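Local structure of multicopper oxidase type 1 (Nitrosomonas europaea, 3G5W) at residues A[44-49]-A[58-63]; A[34-39]-A[100-105]; A[70-73]-A[77-80]. The protein probably acts as a copper-dependent oxidase of the laccase type, built from two cupredoxin-like domains and carrying mononuclear and clustered copper sites. All blocks are in the same frame, centred on the assembly; numbering follows the deposited sequence.

Contact 1: residues A[44-49]-A[58-63]; sequences VTVNVT and IHWHGM. With C1O (Cu-O linkage), chain L; C2O (Cu-O-Cu linkage), chain K.
The two sheets of a cupredoxin-like beta sandwich meet here: strand 43-50 of one faces strand 59-61, an edge strand of the other, and Ile-58 just before it, and the touching side chains back onto the clustered copper site. Even the nearest backbone pair, Val-48 and Ile-58, has its CA atoms 8.2 Å apart, so the joint consists of side chains alone. Val-46 sets CB and both methyls against the six-membered end of the Trp-60 indole, with CG2 3.7 Å from CH2 of that ring. Two residues along each segment, CD1 of Ile-58 lies 3.5 Å from CG2 of Val-48 and also touches CG1, so the end of the isoleucine meets both valine branches. The Ile-58 chain runs extended to that methyl (chi2 -177°), while its CG2 turns back over one face of Trp-60, near the rim. Phe-92 and Tyr-90 of strand 87-93 pack against the same indole.

Alternation along 58-61 then sends the histidines to the other side. NE2 of His-59 binds a copper of the Cu-O group at 2.0 Å, and His-61 uses ND1 for a copper of the Cu-O-Cu group. His-203 and His-253 of the second subunit help bind these two coppers, which places the site at a subunit interface. The strand ends in a type II turn from Trp-60 to Met-63, where Gly-62 has a positive phi of 110°. Its amide N donates a nearly straight bond, 170° at the hydrogen, to O3 of the Cu-O group at 3.1 Å.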
loop_
_atom_site.group_PDB
_atom_site.type_symbol
_atom_site.label_atom_id
_atom_site.label_comp_id
_atom_site.label_asym_id
_atom_site.label_seq_id
_atom_site.Cartn_x
_atom_site.Cartn_y
_atom_site.Cartn_z
ATOM N N VAL A 44 -23.989 14.739 -19.423
ATOM C CA VAL A 44 -23.567 13.564 -20.172
ATOM C C VAL A 44 -24.687 12.533 -20.209
ATOM O O VAL A 44 -25.331 12.272 -19.196
ATOM C CB VAL A 44 -22.278 12.951 -19.571
ATOM C CG1 VAL A 44 -21.821 11.730 -20.357
ATOM C CG2 VAL A 44 -21.158 14.000 -19.534
ATOM N N THR A 45 -24.922 11.983 -21.399
ATOM C CA THR A 45 -25.829 10.854 -21.594
ATOM C C THR A 45 -25.058 9.722 -22.275
ATOM O O THR A 45 -24.432 9.924 -23.323
ATOM C CB THR A 45 -27.050 11.253 -22.467
ATOM O OG1 THR A 45 -27.796 12.281 -21.809
ATOM C CG2 THR A 45 -27.963 10.062 -22.714
ATOM N N VAL A 46 -25.093 8.531 -21.684
ATOM C CA VAL A 46 -24.417 7.383 -22.286
ATOM C C VAL A 46 -25.385 6.220 -22.459
ATOM O O VAL A 46 -25.927 5.709 -21.477
ATOM C CB VAL A 46 -23.178 6.917 -21.475
ATOM C CG1 VAL A 46 -22.410 5.850 -22.253
ATOM C CG2 VAL A 46 -22.259 8.095 -21.151
ATOM N N ASN A 47 -25.603 5.827 -23.711
ATOM C CA ASN A 47 -26.438 4.672 -24.036
ATOM C C ASN A 47 -25.561 3.435 -24.150
ATOM O O ASN A 47 -24.668 3.372 -24.998
ATOM C CB ASN A 47 -27.232 4.914 -25.331
ATOM C CG ASN A 47 -28.003 6.219 -25.301
ATOM O OD1 ASN A 47 -28.893 6.410 -24.475
ATOM N ND2 ASN A 47 -27.646 7.135 -26.192
ATOM N N VAL A 48 -25.804 2.469 -23.269
ATOM C CA VAL A 48 -24.974 1.266 -23.171
ATOM C C VAL A 48 -25.730 0.003 -23.602
ATOM O O VAL A 48 -26.679 -0.408 -22.935
ATOM C CB VAL A 48 -24.418 1.096 -21.727
ATOM C CG1 VAL A 48 -23.492 -0.116 -21.638
ATOM C CG2 VAL A 48 -23.684 2.352 -21.303
ATOM N N THR A 49 -25.293 -0.601 -24.707
ATOM C CA THR A 49 -25.911 -1.823 -25.237
ATOM C C THR A 49 -25.053 -3.058 -24.984
ATOM O O THR A 49 -23.902 -3.139 -25.423
ATOM C CB THR A 49 -26.221 -1.696 -26.750
ATOM O OG1 THR A 49 -27.015 -0.525 -26.973
ATOM C CG2 THR A 49 -26.986 -2.906 -27.242
ATOM N N ILE A 58 -22.222 0.039 -16.006
ATOM C CA ILE A 58 -21.086 0.952 -15.981
ATOM C C ILE A 58 -21.203 1.868 -14.782
ATOM O O ILE A 58 -22.181 2.611 -14.632
ATOM C CB ILE A 58 -20.920 1.803 -17.252
ATOM C CG1 ILE A 58 -20.810 0.924 -18.495
ATOM C CG2 ILE A 58 -19.656 2.696 -17.126
ATOM C CD1 ILE A 58 -20.574 1.707 -19.768
ATOM N N HIS A 59 -20.185 1.809 -13.930
ATOM C CA HIS A 59 -20.077 2.720 -12.819
ATOM C C HIS A 59 -19.086 3.823 -13.183
ATOM O O HIS A 59 -18.026 3.559 -13.743
ATOM C CB HIS A 59 -19.637 1.975 -11.554
ATOM C CG HIS A 59 -19.184 2.886 -10.463
ATOM N ND1 HIS A 59 -19.990 3.874 -9.940
ATOM C CD2 HIS A 59 -17.997 2.985 -9.818
ATOM C CE1 HIS A 59 -19.326 4.527 -9.002
ATOM N NE2 HIS A 59 -18.109 4.016 -8.922
ATOM N N TRP A 60 -19.451 5.058 -12.868
ATOM C CA TRP A 60 -18.658 6.226 -13.213
ATOM C C TRP A 60 -17.884 6.660 -11.964
ATOM O O TRP A 60 -18.365 7.454 -11.147
ATOM C CB TRP A 60 -19.570 7.319 -13.790
ATOM C CG TRP A 60 -20.513 6.737 -14.827
ATOM C CD1 TRP A 60 -21.774 6.250 -14.608
ATOM C CD2 TRP A 60 -20.239 6.523 -16.220
ATOM N NE1 TRP A 60 -22.305 5.766 -15.780
ATOM C CE2 TRP A 60 -21.384 5.915 -16.784
ATOM C CE3 TRP A 60 -19.138 6.790 -17.048
ATOM C CZ2 TRP A 60 -21.468 5.580 -18.145
ATOM C CZ3 TRP A 60 -19.218 6.455 -18.397
ATOM C CH2 TRP A 60 -20.379 5.852 -18.929
ATOM N N HIS A 61 -16.690 6.092 -11.822
ATOM C CA HIS A 61 -15.876 6.231 -10.603
ATOM C C HIS A 61 -15.317 7.637 -10.472
ATOM O O HIS A 61 -14.452 8.044 -11.250
ATOM C CB HIS A 61 -14.721 5.224 -10.612
ATOM C CG HIS A 61 -13.954 5.173 -9.322
ATOM N ND1 HIS A 61 -13.648 3.990 -8.687
ATOM C CD2 HIS A 61 -13.456 6.162 -8.539
ATOM C CE1 HIS A 61 -12.983 4.250 -7.572
ATOM N NE2 HIS A 61 -12.848 5.561 -7.463
ATOM N N GLY A 62 -15.794 8.357 -9.465
ATOM C CA GLY A 62 -15.399 9.743 -9.238
ATOM C C GLY A 62 -16.519 10.722 -9.535
ATOM O O GLY A 62 -16.455 11.889 -9.135
ATOM N N MET A 63 -17.541 10.259 -10.252
ATOM C CA MET A 63 -18.720 11.077 -10.493
ATOM C C MET A 63 -19.587 11.059 -9.241
ATOM O O MET A 63 -19.991 9.992 -8.777
ATOM C CB MET A 63 -19.513 10.587 -11.712
ATOM C CG MET A 63 -18.848 10.815 -13.076
ATOM S SD MET A 63 -18.532 12.560 -13.469
ATOM C CE MET A 63 -16.835 12.728 -12.926
HETATM CU CU4 C1O L . -16.958 4.487 -7.354
HETATM O O3 C1O L . -17.541 7.114 -7.278
HETATM CU CU2 C2O K . -17.944 0.720 -6.212
HETATM CU CU3 C2O K . -14.131 2.117 -9.180
HETATM O O1 C2O K . -16.424 1.034 -7.437
#

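Contact 2: residues A[34-39]-A[100-105]; sequences PLIHVM and MWYHCH. With CU (copper (II) ion), chain G; C2O (Cu-O-Cu linkage), chain K.
A phenol hydroxyl reaches past the intervening strand 118-124 to the residue just before strand 35-39; the nearest CA atoms, of Ile-36 and Trp-101, are 8.8 Å apart. Tyr-102 OH donates to the backbone O of Pro-34 over a short 2.6 Å, meeting a lone pair in the carbonyl plane at a C=O...O angle of 132°. The acceptor also lies in the plane of the phenol ring, at its edge. With chi1 of 63°, CG sits between the backbone N and carbonyl carbon, and the ring extends to Ile-36, which crosses it at about a right angle and places CD1 3.7 Å from Tyr-102 CE1. A phenylalanine in place of Tyr-102 would probably keep the isoleucine contact but leave the buried Pro-34 carbonyl without this donor.

His-103 NE2 binds a copper of the Cu-O-Cu group, while its ND1 donates to Cys-104 O at 2.8 Å; this second bond restrains the rotation of the imidazole. Cys-104 SG binds the mononuclear copper at 2.1 Å, together with His-56 and His-111, and His-105 NE2 holds the other copper of the Cu-O-Cu group. This His-Cys-His sequence, linking a blue copper to a copper cluster, is the hallmark of multicopper oxidases.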
loop_
_atom_site.group_PDB
_atom_site.type_symbol
_atom_site.label_atom_id
_atom_site.label_comp_id
_atom_site.label_asym_id
_atom_site.label_seq_id
_atom_site.Cartn_x
_atom_site.Cartn_y
_atom_site.Cartn_z
ATOM N N PRO A 34 -13.156 3.463 -24.724
ATOM C CA PRO A 34 -13.055 4.811 -25.299
ATOM C C PRO A 34 -12.824 5.933 -24.279
ATOM O O PRO A 34 -13.415 5.935 -23.194
ATOM C CB PRO A 34 -14.404 4.984 -26.006
ATOM C CG PRO A 34 -14.771 3.569 -26.404
ATOM C CD PRO A 34 -14.357 2.755 -25.211
ATOM N N LEU A 35 -11.948 6.868 -24.637
ATOM C CA LEU A 35 -11.735 8.052 -23.834
ATOM C C LEU A 35 -12.981 8.914 -23.868
ATOM O O LEU A 35 -13.475 9.267 -24.946
ATOM C CB LEU A 35 -10.537 8.856 -24.362
ATOM C CG LEU A 35 -10.380 10.290 -23.846
ATOM C CD1 LEU A 35 -9.997 10.299 -22.347
ATOM C CD2 LEU A 35 -9.362 11.039 -24.691
ATOM N N ILE A 36 -13.501 9.228 -22.687
ATOM C CA ILE A 36 -14.554 10.224 -22.557
ATOM C C ILE A 36 -13.922 11.489 -21.992
ATOM O O ILE A 36 -13.419 11.506 -20.861
ATOM C CB ILE A 36 -15.747 9.741 -21.678
ATOM C CG1 ILE A 36 -16.371 8.466 -22.266
ATOM C CG2 ILE A 36 -16.795 10.843 -21.567
ATOM C CD1 ILE A 36 -17.489 7.863 -21.417
ATOM N N HIS A 37 -13.940 12.541 -22.803
ATOM C CA HIS A 37 -13.256 13.774 -22.484
ATOM C C HIS A 37 -14.244 14.932 -22.603
ATOM O O HIS A 37 -14.653 15.316 -23.711
ATOM C CB HIS A 37 -12.059 13.940 -23.420
ATOM C CG HIS A 37 -11.146 15.071 -23.057
ATOM N ND1 HIS A 37 -11.079 15.599 -21.784
ATOM C CD2 HIS A 37 -10.241 15.752 -23.796
ATOM C CE1 HIS A 37 -10.178 16.564 -21.761
ATOM N NE2 HIS A 37 -9.657 16.680 -22.969
ATOM N N VAL A 38 -14.636 15.454 -21.444
ATOM C CA VAL A 38 -15.717 16.425 -21.323
ATOM C C VAL A 38 -15.344 17.582 -20.396
ATOM O O VAL A 38 -14.359 17.505 -19.654
ATOM C CB VAL A 38 -17.051 15.757 -20.822
ATOM C CG1 VAL A 38 -17.557 14.721 -21.824
ATOM C CG2 VAL A 38 -16.883 15.128 -19.438
ATOM N N MET A 39 -16.131 18.653 -20.448
ATOM C CA MET A 39 -15.937 19.800 -19.570
ATOM C C MET A 39 -16.740 19.629 -18.279
ATOM O O MET A 39 -17.855 19.106 -18.301
ATOM C CB MET A 39 -16.351 21.092 -20.285
ATOM C CG MET A 39 -16.127 22.380 -19.488
ATOM S SD MET A 39 -14.394 22.725 -19.112
ATOM C CE MET A 39 -13.693 22.783 -20.761
ATOM N N MET A 100 -10.881 10.817 -13.778
ATOM C CA MET A 100 -11.834 9.824 -13.306
ATOM C C MET A 100 -11.772 8.617 -14.244
ATOM O O MET A 100 -10.996 8.600 -15.201
ATOM C CB MET A 100 -13.246 10.414 -13.226
ATOM C CG MET A 100 -13.327 11.828 -12.619
ATOM S SD MET A 100 -12.595 11.998 -10.971
ATOM C CE MET A 100 -13.134 13.652 -10.542
ATOM N N TRP A 101 -12.576 7.601 -13.964
ATOM C CA TRP A 101 -12.632 6.445 -14.842
ATOM C C TRP A 101 -13.968 5.744 -14.736
ATOM O O TRP A 101 -14.795 6.086 -13.883
ATOM C CB TRP A 101 -11.445 5.490 -14.602
ATOM C CG TRP A 101 -11.385 4.816 -13.254
ATOM C CD1 TRP A 101 -11.419 5.416 -12.031
ATOM C CD2 TRP A 101 -11.224 3.409 -13.004
ATOM N NE1 TRP A 101 -11.302 4.475 -11.037
ATOM C CE2 TRP A 101 -11.185 3.236 -11.603
ATOM C CE3 TRP A 101 -11.106 2.283 -13.828
ATOM C CZ2 TRP A 101 -11.044 1.976 -11.002
ATOM C CZ3 TRP A 101 -10.964 1.028 -13.233
ATOM C CH2 TRP A 101 -10.932 0.888 -11.830
ATOM N N TYR A 102 -14.193 4.794 -15.635
ATOM C CA TYR A 102 -15.417 4.034 -15.618
ATOM C C TYR A 102 -15.130 2.568 -15.812
ATOM O O TYR A 102 -14.165 2.187 -16.473
ATOM C CB TYR A 102 -16.435 4.561 -16.631
ATOM C CG TYR A 102 -16.059 4.487 -18.097
ATOM C CD1 TYR A 102 -15.296 5.488 -18.693
ATOM C CD2 TYR A 102 -16.535 3.449 -18.907
ATOM C CE1 TYR A 102 -14.977 5.441 -20.044
ATOM C CE2 TYR A 102 -16.221 3.387 -20.261
ATOM C CZ TYR A 102 -15.444 4.391 -20.826
ATOM O OH TYR A 102 -15.152 4.349 -22.176
ATOM N N HIS A 103 -15.962 1.750 -15.193
ATOM C CA HIS A 103 -15.787 0.314 -15.240
ATOM C C HIS A 103 -17.087 -0.394 -14.914
ATOM O O HIS A 103 -18.012 0.198 -14.345
ATOM C CB HIS A 103 -14.657 -0.141 -14.291
ATOM C CG HIS A 103 -14.856 0.241 -12.854
ATOM N ND1 HIS A 103 -15.628 -0.499 -11.984
ATOM C CD2 HIS A 103 -14.331 1.251 -12.118
ATOM C CE1 HIS A 103 -15.594 0.052 -10.783
ATOM N NE2 HIS A 103 -14.815 1.116 -10.839
ATOM N N CYS A 104 -17.151 -1.666 -15.277
ATOM C CA CYS A 104 -18.282 -2.495 -14.905
ATOM C C CYS A 104 -18.275 -2.686 -13.394
ATOM O O CYS A 104 -17.211 -2.664 -12.781
ATOM C CB CYS A 104 -18.169 -3.850 -15.586
ATOM S SG CYS A 104 -19.657 -4.834 -15.405
ATOM N N HIS A 105 -19.451 -2.869 -12.798
ATOM C CA HIS A 105 -19.542 -3.142 -11.363
ATOM C C HIS A 105 -20.209 -4.493 -11.067
ATOM O O HIS A 105 -20.640 -4.740 -9.938
ATOM C CB HIS A 105 -20.271 -2.013 -10.634
ATOM C CG HIS A 105 -19.672 -1.658 -9.302
ATOM N ND1 HIS A 105 -19.588 -2.553 -8.256
ATOM C CD2 HIS A 105 -19.120 -0.504 -8.853
ATOM C CE1 HIS A 105 -19.017 -1.965 -7.218
ATOM N NE2 HIS A 105 -18.719 -0.723 -7.556
HETATM CU CU CU G . -19.286 -6.695 -16.407
HETATM CU CU2 C2O K . -17.944 0.720 -6.212
HETATM CU CU3 C2O K . -14.131 2.117 -9.180
HETATM O O1 C2O K . -16.424 1.034 -7.437
#

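Contact 3: residues A[70-73]-A[77-80]; sequences QSDG and ATQH
Thr-78 makes the first-shell contacts with 70-73: its CG2 rests 3.9 Å from Asp-72 CB, and its carbonyl O lies beside CG of Gln-70. Two waters bridge the segments. The first accepts from Gly-73 N at 2.8 Å, donates to Gln-70 O, and is hydrogen-bonded to Thr-78 OG1 at 2.7 Å. The second accepts from Gln-70 NE2 at 3.0 Å and donates to Thr-78 O at 2.7 Å, so the exposed glutamine reaches the opposing backbone through solvent. Chi1 of 76° brings the threonine hydroxyl between its own backbone N and carbonyl carbon, facing the first water, while CG2 is left to meet Asp-72. Gln-79 brings its amide end close to the Gly-73 backbone.

Further out, Val-74 N is hydrogen-bonded to Thr-78 OG1, tying the hydroxyl to the connecting turn as well. Gly-73, whose phi of 77° favours glycine, has its O bonded to Thr-57 OG1. Asp-72 faces the subunit interface: its OD2 is hydrogen-bonded to His-205 ND1 of the second subunit. That imidazole belongs to the clustered copper site, so the water-bridged loop probably helps to place a second-shell aspartate whose carboxylate is likely to polarise His-205 of that subunit.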
loop_
_atom_site.group_PDB
_atom_site.type_symbol
_atom_site.label_atom_id
_atom_site.label_comp_id
_atom_site.label_asym_id
_atom_site.label_seq_id
_atom_site.Cartn_x
_atom_site.Cartn_y
_atom_site.Cartn_z
ATOM N N GLN A 70 -29.505 6.822 -9.467
ATOM C CA GLN A 70 -29.908 5.697 -10.315
ATOM C C GLN A 70 -29.092 5.562 -11.603
ATOM O O GLN A 70 -29.318 4.651 -12.410
ATOM C CB GLN A 70 -31.419 5.700 -10.558
ATOM C CG GLN A 70 -32.188 5.156 -9.355
ATOM C CD GLN A 70 -33.667 4.958 -9.630
ATOM O OE1 GLN A 70 -34.497 5.753 -9.194
ATOM N NE2 GLN A 70 -34.002 3.901 -10.367
ATOM N N SER A 71 -28.119 6.459 -11.773
ATOM C CA SER A 71 -27.128 6.341 -12.844
ATOM C C SER A 71 -25.724 5.964 -12.324
ATOM O O SER A 71 -24.743 6.013 -13.072
ATOM C CB SER A 71 -27.053 7.646 -13.642
ATOM O OG SER A 71 -28.122 7.734 -14.565
ATOM N N ASP A 72 -25.639 5.584 -11.049
ATOM C CA ASP A 72 -24.355 5.236 -10.430
ATOM C C ASP A 72 -23.782 3.879 -10.896
ATOM O O ASP A 72 -22.592 3.594 -10.707
ATOM C CB ASP A 72 -24.483 5.274 -8.903
ATOM C CG ASP A 72 -23.139 5.287 -8.203
ATOM O OD1 ASP A 72 -22.221 6.027 -8.642
ATOM O OD2 ASP A 72 -23.001 4.549 -7.205
ATOM N N GLY A 73 -24.632 3.034 -11.475
ATOM C CA GLY A 73 -24.172 1.812 -12.131
ATOM C C GLY A 73 -23.785 0.639 -11.247
ATOM O O GLY A 73 -22.870 -0.116 -11.578
ATOM N N ALA A 77 -28.154 -2.410 -6.324
ATOM C CA ALA A 77 -28.146 -1.227 -5.458
ATOM C C ALA A 77 -28.763 0.017 -6.113
ATOM O O ALA A 77 -29.510 0.759 -5.467
ATOM C CB ALA A 77 -26.730 -0.921 -4.977
ATOM N N THR A 78 -28.436 0.263 -7.382
ATOM C CA THR A 78 -28.937 1.454 -8.073
ATOM C C THR A 78 -29.673 1.115 -9.372
ATOM O O THR A 78 -30.303 1.990 -9.972
ATOM C CB THR A 78 -27.815 2.491 -8.389
ATOM O OG1 THR A 78 -27.029 2.030 -9.493
ATOM C CG2 THR A 78 -26.921 2.742 -7.178
ATOM N N GLN A 79 -29.568 -0.142 -9.801
ATOM C CA GLN A 79 -30.252 -0.635 -10.995
ATOM C C GLN A 79 -30.266 -2.156 -11.015
ATOM O O GLN A 79 -29.519 -2.801 -10.275
ATOM C CB GLN A 79 -29.558 -0.140 -12.271
ATOM C CG GLN A 79 -28.167 -0.747 -12.497
ATOM C CD GLN A 79 -27.572 -0.360 -13.826
ATOM O OE1 GLN A 79 -27.865 -0.968 -14.862
ATOM N NE2 GLN A 79 -26.715 0.644 -13.808
ATOM N N HIS A 80 -31.127 -2.719 -11.861
ATOM C CA HIS A 80 -30.961 -4.091 -12.317
ATOM C C HIS A 80 -29.805 -4.055 -13.317
ATOM O O HIS A 80 -29.697 -3.106 -14.094
ATOM C CB HIS A 80 -32.210 -4.579 -13.049
ATOM C CG HIS A 80 -33.432 -4.668 -12.188
ATOM N ND1 HIS A 80 -33.609 -5.662 -11.249
ATOM C CD2 HIS A 80 -34.547 -3.902 -12.142
ATOM C CE1 HIS A 80 -34.777 -5.499 -10.655
ATOM N NE2 HIS A 80 -35.363 -4.435 -11.175
HETATM O O HOH W 1 -27.400 2.701 -12.041
HETATM O O HOH W 2 -31.954 2.463 -12.053
#

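Contacts 1 and 2 are centred 7 Å apart and share a sheet, in which strands 59-61 and 98-103 are neighbours; His-59 N lies 2.7 Å from His-103 O, a probable hydrogen bond. His-61 and His-103 bind the same copper of the Cu-O-Cu group, so the two contacts fix one metal from adjacent strands. Contact 3, about 10 Å from contact 1 between centres, adds a second-shell residue, Asp-72, whose O is 2.7 Å from His-59 ND1, probably hydrogen-bonded. Contact 2 lies about 16 Å from contact 3, centre to centre, yet Gly-73 O packs 3.4 Å from His-105 CB. All three contacts touch the second subunit, whose histidines complete the copper cluster.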